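Side-chain contact in CRP-like protein Clp (Xanthomonas campestris pv. campestris, PDB 3IWZ), which regulates virulence gene expression as a dimeric DNA-binding transcription factor whose DNA binding appears to be abolished by c-di-GMP: residues H169-E174 with L186-Q191. Numbering follows the deposited sequence.
Sequences HDLSKE and LRVSRQ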
loop_
_atom_site.group_PDB
_atom_site.type_symbol
_atom_site.label_atom_id
_atom_site.label_comp_id
_atom_site.label_asym_id
_atom_site.label_seq_id
_atom_site.Cartn_x
_atom_site.Cartn_y
_atom_site.Cartn_z
ATOM N N HIS D 169 16.215 -12.805 5.385
ATOM C CA HIS D 169 16.255 -12.524 6.814
ATOM C C HIS D 169 14.876 -12.263 7.414
ATOM O O HIS D 169 14.647 -12.535 8.592
ATOM C CB HIS D 169 17.183 -11.336 7.100
ATOM C CG HIS D 169 18.638 -11.661 6.960
ATOM N ND1 HIS D 169 19.272 -12.589 7.760
ATOM C CD2 HIS D 169 19.585 -11.179 6.119
ATOM C CE1 HIS D 169 20.546 -12.665 7.417
ATOM N NE2 HIS D 169 20.763 -11.819 6.424
ATOM N N ASP D 170 13.955 -11.739 6.611
ATOM C CA ASP D 170 12.607 -11.461 7.104
ATOM C C ASP D 170 11.906 -12.781 7.422
ATOM O O ASP D 170 11.142 -12.884 8.383
ATOM C CB ASP D 170 11.806 -10.683 6.050
ATOM C CG ASP D 170 10.493 -10.133 6.599
ATOM O OD1 ASP D 170 10.527 -9.398 7.611
ATOM O OD2 ASP D 170 9.428 -10.435 6.017
ATOM N N LEU D 171 12.184 -13.797 6.614
ATOM C CA LEU D 171 11.577 -15.104 6.813
ATOM C C LEU D 171 12.215 -15.848 7.977
ATOM O O LEU D 171 11.570 -16.672 8.619
ATOM C CB LEU D 171 11.700 -15.932 5.534
ATOM C CG LEU D 171 10.985 -15.303 4.339
ATOM C CD1 LEU D 171 11.388 -16.018 3.056
ATOM C CD2 LEU D 171 9.477 -15.360 4.570
ATOM N N SER D 172 13.485 -15.560 8.245
ATOM C CA SER D 172 14.185 -16.218 9.344
ATOM C C SER D 172 13.469 -15.899 10.638
ATOM O O SER D 172 13.578 -16.633 11.618
ATOM C CB SER D 172 15.630 -15.727 9.442
ATOM O OG SER D 172 16.381 -16.146 8.315
ATOM N N LYS D 173 12.735 -14.792 10.628
ATOM C CA LYS D 173 11.991 -14.345 11.794
ATOM C C LYS D 173 10.541 -14.793 11.679
ATOM O O LYS D 173 9.702 -14.467 12.522
ATOM C CB LYS D 173 12.077 -12.828 11.912
ATOM N N GLU D 174 10.247 -15.537 10.620
ATOM C CA GLU D 174 8.892 -16.034 10.417
ATOM C C GLU D 174 8.705 -17.230 11.344
ATOM O O GLU D 174 9.608 -18.063 11.492
ATOM C CB GLU D 174 8.687 -16.447 8.963
ATOM N N LEU D 186 14.833 -22.261 6.309
ATOM C CA LEU D 186 13.687 -21.537 5.771
ATOM C C LEU D 186 13.213 -22.147 4.460
ATOM O O LEU D 186 13.888 -22.048 3.433
ATOM C CB LEU D 186 14.052 -20.066 5.548
ATOM C CG LEU D 186 14.702 -19.305 6.709
ATOM C CD1 LEU D 186 15.022 -17.883 6.271
ATOM C CD2 LEU D 186 13.771 -19.287 7.907
ATOM N N ARG D 187 12.038 -22.764 4.501
ATOM C CA ARG D 187 11.467 -23.398 3.321
ATOM C C ARG D 187 10.798 -22.400 2.382
ATOM O O ARG D 187 9.642 -22.024 2.584
ATOM C CB ARG D 187 10.455 -24.470 3.744
ATOM C CG ARG D 187 9.846 -25.248 2.590
ATOM C CD ARG D 187 9.163 -26.519 3.090
ATOM N NE ARG D 187 8.207 -26.249 4.163
ATOM C CZ ARG D 187 7.051 -25.610 4.003
ATOM N NH1 ARG D 187 6.689 -25.168 2.803
ATOM N NH2 ARG D 187 6.257 -25.411 5.045
ATOM N N VAL D 188 11.535 -21.978 1.358
ATOM C CA VAL D 188 11.018 -21.048 0.360
ATOM C C VAL D 188 11.485 -21.469 -1.033
ATOM O O VAL D 188 12.680 -21.450 -1.331
ATOM C CB VAL D 188 11.490 -19.593 0.620
ATOM C CG1 VAL D 188 10.984 -18.680 -0.486
ATOM C CG2 VAL D 188 10.970 -19.105 1.962
ATOM N N SER D 189 10.533 -21.854 -1.876
ATOM C CA SER D 189 10.828 -22.279 -3.237
ATOM C C SER D 189 11.449 -21.154 -4.062
ATOM O O SER D 189 11.209 -19.971 -3.802
ATOM C CB SER D 189 9.545 -22.779 -3.908
ATOM O OG SER D 189 8.446 -21.941 -3.590
ATOM N N ARG D 190 12.256 -21.532 -5.049
ATOM C CA ARG D 190 12.917 -20.567 -5.919
ATOM C C ARG D 190 11.875 -19.681 -6.595
ATOM O O ARG D 190 12.113 -18.500 -6.848
ATOM C CB ARG D 190 13.759 -21.302 -6.974
ATOM C CG ARG D 190 14.373 -20.389 -8.026
ATOM C CD ARG D 190 15.769 -20.852 -8.458
ATOM N NE ARG D 190 15.769 -22.045 -9.302
ATOM C CZ ARG D 190 16.861 -22.556 -9.868
ATOM N NH1 ARG D 190 18.042 -21.978 -9.678
ATOM N NH2 ARG D 190 16.778 -23.636 -10.634
ATOM N N GLN D 191 10.716 -20.268 -6.879
ATOM C CA GLN D 191 9.617 -19.551 -7.516
ATOM C C GLN D 191 9.108 -18.437 -6.604
ATOM O O GLN D 191 9.002 -17.289 -7.029
ATOM C CB GLN D 191 8.487 -20.533 -7.847
ATOM C CG GLN D 191 8.875 -21.551 -8.921
ATOM C CD GLN D 191 8.157 -22.883 -8.767
ATOM O OE1 GLN D 191 8.349 -23.596 -7.773
ATOM N NE2 GLN D 191 7.332 -23.232 -9.754
#
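L186 presses its branched end against the last turn of helix 160-172, while L171 reaches from that turn to V188; no hydrogen bond crosses the contact. Beyond CB of L186, chi1 at -51° sets CG anti to the carbonyl carbon and carries both branches onto the helix end, with CG 3.9 Å from OG of S172. From there the branches part. CD1 lies 3.0 Å from S172 OG and 3.4 Å from S172 N, and also comes within 3.9 Å of L171 CB. CD2 lies over the backbone, 3.4 Å from S172 CA and 3.5 Å from L171 O, the carbonyl that accepts the hydrogen bond from E174 N. The leucine fork thus packs over both the side chain and the main chain of the helix end. The serine hydroxyl, although pressed by a methyl group, has its polar partner within its own helix, in the backbone oxygen of L168.

On the next inward-pointing residue of the chain, V188, the contact is narrower: its CG2 meets L171 CD1 tip to tip at 3.3 Å, tighter than usual for two methyl groups. L171 also nears Y79 of the cyclic nucleotide-binding domain, so this leucine lies where the two domains approach each other. L186 ends strand 183-186, pairs through its backbone with V224, and touches A177 with its side chain. The contact therefore packs helix 160-172 against the end of this inner strand of the small antiparallel sheet and the link from it to helix 190-197, with S189 at its N-cap position; S172 and H169 also touch L226 of strand 223-227.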